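Local coordinates for protein putative 4-Hydroxy-2-oxoglutarate aldolase / 2-dehydro-3-deoxyphosphogluconate aldolase (Yersinia enterocolitica, PDB 3LM7) that belongs to the KDGP aldolase family, a branch of the TIM-barrel proteins, and carries a bound potassium ion, at residues V145-A150 / R177-A182; G194-D199 / P218-S223. One frame throughout, in Å; residues are numbered along the deposited sequence.

Contact 1 of 2, residues V145-A150 / R177-A182; sequences VPVTTA and RFVAEA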
ATOM      1  N   VAL A 145      23.503  -7.954   7.950  1.00  8.11           N
ATOM      2  CA  VAL A 145      23.302  -6.506   7.963  1.00  7.51           C
ATOM      3  C   VAL A 145      21.957  -6.222   8.585  1.00  7.28           C
ATOM      4  O   VAL A 145      21.120  -7.100   8.740  1.00  8.00           O
ATOM      5  CB  VAL A 145      23.399  -5.866   6.540  1.00  7.20           C
ATOM      6  CG1 VAL A 145      24.656  -6.316   5.792  1.00  7.56           C
ATOM      7  CG2 VAL A 145      22.085  -6.200   5.683  1.00  5.53           C
ATOM      8  N   PRO A 146      21.746  -4.973   8.959  1.00  6.78           N
ATOM      9  CA  PRO A 146      20.466  -4.641   9.573  1.00  6.61           C
ATOM     10  C   PRO A 146      19.343  -4.787   8.560  1.00  7.61           C
ATOM     11  O   PRO A 146      19.532  -4.508   7.382  1.00  5.21           O
ATOM     12  CB  PRO A 146      20.644  -3.154   9.984  1.00  7.21           C
ATOM     13  CG  PRO A 146      22.208  -3.006  10.158  1.00  4.71           C
ATOM     14  CD  PRO A 146      22.804  -3.953   9.133  1.00  6.50           C
ATOM     15  N   VAL A 147      18.175  -5.215   9.024  1.00  7.28           N
ATOM     16  CA  VAL A 147      17.008  -5.350   8.128  1.00  8.15           C
ATOM     17  C   VAL A 147      16.746  -4.060   7.337  1.00  8.92           C
ATOM     18  O   VAL A 147      16.549  -4.138   6.088  1.00  8.12           O
ATOM     19  CB  VAL A 147      15.731  -5.846   8.901  1.00  7.58           C
ATOM     20  CG1 VAL A 147      14.455  -5.780   8.013  1.00  7.42           C
ATOM     21  CG2 VAL A 147      16.024  -7.302   9.464  1.00  7.68           C
ATOM     22  N   THR A 148      16.692  -2.910   8.031  1.00  9.07           N
ATOM     23  CA  THR A 148      16.375  -1.658   7.354  1.00  8.93           C
ATOM     24  C   THR A 148      17.404  -1.354   6.256  1.00  7.87           C
ATOM     25  O   THR A 148      17.081  -0.838   5.107  1.00  7.74           O
ATOM     26  CB  THR A 148      16.323  -0.491   8.354  1.00 11.68           C
ATOM     27  OG1 THR A 148      17.516  -0.517   9.218  1.00 13.59           O
ATOM     28  CG2 THR A 148      14.997  -0.625   9.163  1.00 10.78           C
ATOM     29  N   THR A 149      18.650  -1.642   6.588  1.00  6.19           N
ATOM     30  CA  THR A 149      19.721  -1.422   5.571  1.00  6.27           C
ATOM     31  C   THR A 149      19.543  -2.375   4.395  1.00  6.13           C
ATOM     32  O   THR A 149      19.685  -1.930   3.255  1.00  5.92           O
ATOM     33  CB  THR A 149      21.106  -1.599   6.213  1.00  7.01           C
ATOM     34  OG1 THR A 149      21.150  -0.767   7.405  1.00  5.63           O
ATOM     35  CG2 THR A 149      22.238  -1.145   5.188  1.00  7.02           C
ATOM     36  N   ALA A 150      19.213  -3.666   4.622  1.00  5.39           N
ATOM     37  CA  ALA A 150      18.991  -4.605   3.484  1.00  4.93           C
ATOM     38  C   ALA A 150      17.833  -4.154   2.638  1.00  5.55           C
ATOM     39  O   ALA A 150      17.925  -4.202   1.415  1.00  4.94           O
ATOM     40  CB  ALA A 150      18.734  -6.087   3.986  1.00  6.68           C
ATOM     41  N   ARG A 177       8.671 -11.478  12.124  1.00  6.66           N
ATOM     42  CA  ARG A 177       7.774 -10.440  12.539  1.00  8.44           C
ATOM     43  C   ARG A 177       8.498  -9.076  12.414  1.00  8.06           C
ATOM     44  O   ARG A 177       7.927  -8.057  12.002  1.00  8.92           O
ATOM     45  CB  ARG A 177       7.310 -10.684  13.998  1.00  8.14           C
ATOM     46  CG  ARG A 177       6.238  -9.610  14.418  1.00 14.86           C
ATOM     47  CD  ARG A 177       5.676  -9.830  15.860  1.00 24.10           C
ATOM     48  NE  ARG A 177       5.478 -11.260  16.175  1.00 29.83           N
ATOM     49  CZ  ARG A 177       6.335 -12.021  16.884  1.00 33.77           C
ATOM     50  NH1 ARG A 177       7.504 -11.526  17.427  1.00 31.59           N
ATOM     51  NH2 ARG A 177       6.020 -13.295  17.066  1.00 35.32           N
ATOM     52  N   PHE A 178       9.757  -9.082  12.834  1.00  6.53           N
ATOM     53  CA  PHE A 178      10.577  -7.886  12.750  1.00  7.25           C
ATOM     54  C   PHE A 178      10.682  -7.440  11.302  1.00  6.66           C
ATOM     55  O   PHE A 178      10.585  -6.241  11.035  1.00  9.51           O
ATOM     56  CB  PHE A 178      11.980  -8.153  13.335  1.00  7.10           C
ATOM     57  CG  PHE A 178      12.807  -6.887  13.483  1.00  7.55           C
ATOM     58  CD1 PHE A 178      12.900  -6.235  14.691  1.00 11.68           C
ATOM     59  CD2 PHE A 178      13.490  -6.353  12.369  1.00  8.31           C
ATOM     60  CE1 PHE A 178      13.683  -5.027  14.784  1.00 12.79           C
ATOM     61  CE2 PHE A 178      14.278  -5.171  12.486  1.00 11.11           C
ATOM     62  CZ  PHE A 178      14.376  -4.521  13.679  1.00 11.22           C
ATOM     63  N   VAL A 179      10.971  -8.356  10.402  1.00  6.20           N
ATOM     64  CA  VAL A 179      11.093  -8.015   8.949  1.00  4.68           C
ATOM     65  C   VAL A 179       9.781  -7.408   8.438  1.00  4.69           C
ATOM     66  O   VAL A 179       9.802  -6.427   7.667  1.00  5.34           O
ATOM     67  CB  VAL A 179      11.487  -9.250   8.139  1.00  5.44           C
ATOM     68  CG1 VAL A 179      11.379  -9.052   6.622  1.00  2.80           C
ATOM     69  CG2 VAL A 179      13.011  -9.665   8.484  1.00  4.99           C
ATOM     70  N   ALA A 180       8.664  -8.028   8.842  1.00  6.75           N
ATOM     71  CA  ALA A 180       7.342  -7.535   8.479  1.00  7.30           C
ATOM     72  C   ALA A 180       7.124  -6.092   8.960  1.00  7.72           C
ATOM     73  O   ALA A 180       6.656  -5.225   8.191  1.00  5.75           O
ATOM     74  CB  ALA A 180       6.257  -8.500   9.022  1.00  6.03           C
ATOM     75  N   GLU A 181       7.505  -5.789  10.206  1.00  8.11           N
ATOM     76  CA  GLU A 181       7.323  -4.392  10.722  1.00  7.95           C
ATOM     77  C   GLU A 181       8.206  -3.386   9.987  1.00  7.56           C
ATOM     78  O   GLU A 181       7.749  -2.275   9.668  1.00  5.74           O
ATOM     79  CB  GLU A 181       7.593  -4.337  12.222  1.00  9.45           C
ATOM     80  CG  GLU A 181       6.950  -5.530  12.835  1.00 15.82           C
ATOM     81  CD  GLU A 181       6.038  -5.232  13.905  1.00 30.40           C
ATOM     82  OE1 GLU A 181       5.103  -4.424  13.556  1.00 35.69           O
ATOM     83  OE2 GLU A 181       6.232  -5.831  15.045  1.00 28.24           O
ATOM     84  N   ALA A 182       9.419  -3.845   9.627  1.00  5.67           N
ATOM     85  CA  ALA A 182      10.349  -3.002   8.884  1.00  5.38           C
ATOM     86  C   ALA A 182       9.853  -2.786   7.412  1.00  4.98           C
ATOM     87  O   ALA A 182       9.905  -1.641   6.859  1.00  5.39           O
ATOM     88  CB  ALA A 182      11.785  -3.658   8.930  1.00  6.28           C
TER
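Val-147 meets Phe-178, Val-179 and Ala-182 in a small, wholly apolar helix-to-helix contact on the outer layer of the TIM barrel, where the first turn of helix 147-156 leans on helix 173-185. The two helices are successive in the chain, with strand 161-164 running between them, and helix 173-185 is itself the crossover helix from that strand to its parallel neighbour 189-192. No hydrogen bond crosses the contact, which rests on the packing of apolar groups. Val-147 carries it. Its CG1, anti to the backbone N (chi1 171°), reaches Ala-182 CB at 3.5 Å, while the other branch, CG2, lies 4.0 Å from Val-179 CG2; the two valine side chains cross at about a right angle. On its CB and CG2 side Val-147 borders the ring of Phe-178, which comes in edge-on: CE2 is 3.9 Å from Val-147 CB, and that CB lies in the ring plane, so the ring's edge and not its face does the touching. Behind this patch Val-179 continues inward onto Leu-190 of strand 189-192, and Val-147 also packs on Val-129 of strand 128-130, the antiparallel partner of strand 144-146. Pro-146 is the N-cap of helix 147-156, its O taking the N-H of Ala-150. At the solvent side of the patch, Thr-148 CG2 brushes Ala-182 CB at 4.4 Å.

Contact 2 of 2, residues G194-D199 / P218-S223; sequences GGIDLD and PHIYSS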
ATOM      1  N   GLY A 194       9.129 -20.935   2.693  1.00 10.59           N
ATOM      2  CA  GLY A 194       9.841 -22.050   3.304  1.00 10.21           C
ATOM      3  C   GLY A 194       9.062 -22.658   4.436  1.00 10.93           C
ATOM      4  O   GLY A 194       8.915 -22.051   5.492  1.00 11.92           O
ATOM      5  N   GLY A 195       8.515 -23.842   4.205  1.00 10.53           N
ATOM      6  CA  GLY A 195       7.815 -24.571   5.283  1.00 11.87           C
ATOM      7  C   GLY A 195       6.388 -24.109   5.545  1.00 11.22           C
ATOM      8  O   GLY A 195       5.825 -24.419   6.603  1.00 12.57           O
ATOM      9  N   ILE A 196       5.784 -23.376   4.598  1.00  9.19           N
ATOM     10  CA  ILE A 196       4.411 -22.874   4.781  1.00  8.88           C
ATOM     11  C   ILE A 196       3.511 -24.037   4.378  1.00  8.31           C
ATOM     12  O   ILE A 196       3.779 -24.735   3.402  1.00 10.13           O
ATOM     13  CB  ILE A 196       4.124 -21.607   3.932  1.00  8.62           C
ATOM     14  CG1 ILE A 196       5.027 -20.402   4.477  1.00  7.50           C
ATOM     15  CG2 ILE A 196       2.653 -21.266   3.985  1.00  9.20           C
ATOM     16  CD1 ILE A 196       4.784 -19.040   3.699  1.00 13.39           C
ATOM     17  N   ASP A 197       2.496 -24.295   5.183  1.00 10.25           N
ATOM     18  CA  ASP A 197       1.546 -25.347   4.825  1.00  9.85           C
ATOM     19  C   ASP A 197       0.152 -24.829   5.102  1.00 10.26           C
ATOM     20  O   ASP A 197      -0.004 -23.690   5.484  1.00  9.50           O
ATOM     21  CB  ASP A 197       1.860 -26.695   5.540  1.00 10.91           C
ATOM     22  CG  ASP A 197       1.806 -26.590   7.047  1.00 11.94           C
ATOM     23  OD1 ASP A 197       1.064 -25.754   7.571  1.00 10.41           O
ATOM     24  OD2 ASP A 197       2.558 -27.331   7.681  1.00 12.32           O
ATOM     25  N   LEU A 198      -0.879 -25.679   4.948  1.00  9.59           N
ATOM     26  CA  LEU A 198      -2.236 -25.164   5.118  1.00  9.10           C
ATOM     27  C   LEU A 198      -2.564 -24.816   6.558  1.00  9.09           C
ATOM     28  O   LEU A 198      -3.511 -24.062   6.796  1.00  9.75           O
ATOM     29  CB  LEU A 198      -3.260 -26.228   4.602  1.00  9.62           C
ATOM     30  CG  LEU A 198      -3.128 -26.565   3.113  1.00 13.11           C
ATOM     31  CD1 LEU A 198      -4.107 -27.687   2.709  1.00 11.08           C
ATOM     32  CD2 LEU A 198      -3.384 -25.276   2.249  1.00 11.76           C
ATOM     33  N   ASP A 199      -1.802 -25.364   7.499  1.00 10.20           N
ATOM     34  CA  ASP A 199      -2.080 -25.131   8.948  1.00 10.20           C
ATOM     35  C   ASP A 199      -1.366 -23.909   9.533  1.00 10.23           C
ATOM     36  O   ASP A 199      -1.810 -23.350  10.547  1.00 11.42           O
ATOM     37  CB  ASP A 199      -1.737 -26.382   9.744  1.00  9.76           C
ATOM     38  CG  ASP A 199      -2.686 -27.536   9.437  1.00 12.08           C
ATOM     39  OD1 ASP A 199      -3.909 -27.303   9.139  1.00 11.64           O
ATOM     40  OD2 ASP A 199      -2.190 -28.680   9.511  1.00 14.56           O
ATOM     41  N   PRO A 218       2.871 -14.831  -0.329  1.00  8.19           N
ATOM     42  CA  PRO A 218       3.409 -16.012   0.369  1.00  7.59           C
ATOM     43  C   PRO A 218       3.679 -17.111  -0.637  1.00  8.21           C
ATOM     44  O   PRO A 218       2.917 -17.227  -1.610  1.00  9.56           O
ATOM     45  CB  PRO A 218       2.264 -16.429   1.302  1.00  6.15           C
ATOM     46  CG  PRO A 218       1.035 -15.949   0.653  1.00  6.49           C
ATOM     47  CD  PRO A 218       1.440 -14.596  -0.028  1.00  8.42           C
ATOM     48  N   HIS A 219       4.714 -17.922  -0.406  1.00  6.30           N
ATOM     49  CA  HIS A 219       5.025 -19.007  -1.314  1.00  7.88           C
ATOM     50  C   HIS A 219       4.654 -20.307  -0.645  1.00  8.28           C
ATOM     51  O   HIS A 219       5.006 -20.487   0.503  1.00  8.92           O
ATOM     52  CB  HIS A 219       6.536 -19.014  -1.616  1.00  7.31           C
ATOM     53  CG  HIS A 219       6.966 -17.840  -2.428  1.00  7.49           C
ATOM     54  ND1 HIS A 219       7.636 -17.984  -3.620  1.00  8.94           N
ATOM     55  CD2 HIS A 219       6.799 -16.506  -2.237  1.00  6.71           C
ATOM     56  CE1 HIS A 219       7.896 -16.781  -4.121  1.00  9.17           C
ATOM     57  NE2 HIS A 219       7.423 -15.867  -3.294  1.00  7.84           N
ATOM     58  N   ILE A 220       3.952 -21.190  -1.369  1.00  8.08           N
ATOM     59  CA  ILE A 220       3.520 -22.474  -0.799  1.00  9.38           C
ATOM     60  C   ILE A 220       3.834 -23.593  -1.781  1.00  7.84           C
ATOM     61  O   ILE A 220       3.301 -23.634  -2.858  1.00  9.03           O
ATOM     62  CB  ILE A 220       1.998 -22.503  -0.446  1.00  9.57           C
ATOM     63  CG1 ILE A 220       1.525 -21.169   0.190  1.00  9.55           C
ATOM     64  CG2 ILE A 220       1.729 -23.705   0.482  1.00 12.70           C
ATOM     65  CD1 ILE A 220       1.167 -20.056  -0.853  1.00  7.64           C
ATOM     66  N   TYR A 221       4.762 -24.450  -1.409  1.00  9.15           N
ATOM     67  CA  TYR A 221       5.408 -25.356  -2.340  1.00 11.83           C
ATOM     68  C   TYR A 221       5.095 -26.801  -1.896  1.00 12.99           C
ATOM     69  O   TYR A 221       3.949 -27.199  -1.951  1.00 13.48           O
ATOM     70  CB  TYR A 221       6.912 -25.095  -2.381  1.00 13.78           C
ATOM     71  CG  TYR A 221       7.314 -23.740  -2.970  1.00 13.10           C
ATOM     72  CD1 TYR A 221       6.503 -23.057  -3.889  1.00 19.30           C
ATOM     73  CD2 TYR A 221       8.521 -23.182  -2.648  1.00 18.97           C
ATOM     74  CE1 TYR A 221       6.884 -21.777  -4.430  1.00 14.66           C
ATOM     75  CE2 TYR A 221       8.945 -21.948  -3.228  1.00 15.95           C
ATOM     76  CZ  TYR A 221       8.117 -21.272  -4.105  1.00 15.41           C
ATOM     77  OH  TYR A 221       8.573 -20.090  -4.664  1.00 18.24           O
ATOM     78  N   SER A 222       6.082 -27.555  -1.404  1.00 14.24           N
ATOM     79  CA  SER A 222       5.889 -29.015  -1.367  1.00 15.28           C
ATOM     80  C   SER A 222       4.710 -29.471  -0.481  1.00 14.85           C
ATOM     81  O   SER A 222       4.185 -30.548  -0.705  1.00 13.35           O
ATOM     82  CB  SER A 222       7.190 -29.727  -0.934  1.00 15.57           C
ATOM     83  OG  SER A 222       7.477 -29.369   0.400  1.00 18.40           O
ATOM     84  N   SER A 223       4.313 -28.682   0.534  1.00 13.77           N
ATOM     85  CA  SER A 223       3.246 -29.075   1.408  1.00 13.44           C
ATOM     86  C   SER A 223       1.885 -29.193   0.643  1.00 13.06           C
ATOM     87  O   SER A 223       0.945 -29.810   1.122  1.00 12.69           O
ATOM     88  CB  SER A 223       3.102 -28.028   2.513  1.00 14.05           C
ATOM     89  OG  SER A 223       2.724 -26.819   1.903  1.00 12.62           O
TER
HETATM   90  O   HOH W   1       6.808 -22.073   1.791  1.00 11.89           O
HETATM   91  O   HOH W   2       5.769 -24.742   1.343  1.00 14.64           O
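Ile-196 reaches across to Pro-218, His-219 and Ile-220, joining two loops at the end of the TIM barrel where strand 189-192 runs out. From CB, which is 3.7 Å from His-219 O, the side chain forks. The CG2 branch turns to Ile-220, meeting its CG1 at 4.0 Å, and the two isoleucines cross at about a right angle. The longer branch stays by the same backbone oxygen: CG1 is 4.0 Å from His-219 O, and with the chain fully extended (chi2 -179°) CD1 ends 3.5 Å from His-219 O and 4.3 Å from Pro-218 CB. His-219 O is not left to hydrocarbon, for one water hydrogen-bonds to it and also accepts from Gly-194 N and, at longer range, Ile-196 N. The main chain of Ile-196 is held as well. Its O accepts from Ser-223 OG at 2.8 Å, in the carbonyl plane on a lone pair (C=O...O angle 141°), and takes a second bond from another water that accepts from Tyr-221 N. Beside this, Asp-197 CB and Ser-223 CB touch at 3.5 Å, while Asp-197 OD1 closes an Asx turn onto Asp-199 N. Residues 218-220 run between strands 17-20 and 189-192, bonded through backbone to Asn-18 and Pro-192, consistent with the place of the remaining strand of a TIM barrel; Ile-196 and Pro-218 both rest on Phe-201 of helix 201-211, and Ile-220 on Leu-240 of helix 234-247.

In the fold
Contacts 1 and 2 follow one another along the chain and do not touch: their centres are about 22 Å apart and their nearest atoms about 12 Å. Contact 1 belongs to the outer helical layer, its centre about 17 Å from the centre of the chain. The centre of contact 2 is about 12 Å from it, where residues 218-220 bridge the two outermost strands of the sheet, consistent with closure of the barrel. Strand 189-192 lies between them in the chain. Helix 201-211 begins just after segment 194-199, and its far end, at Ala-211, meets Ala-180 and Glu-181. The bound potassium ion is on the side of contact 1, about 9 Å from the side chain of Ala-182.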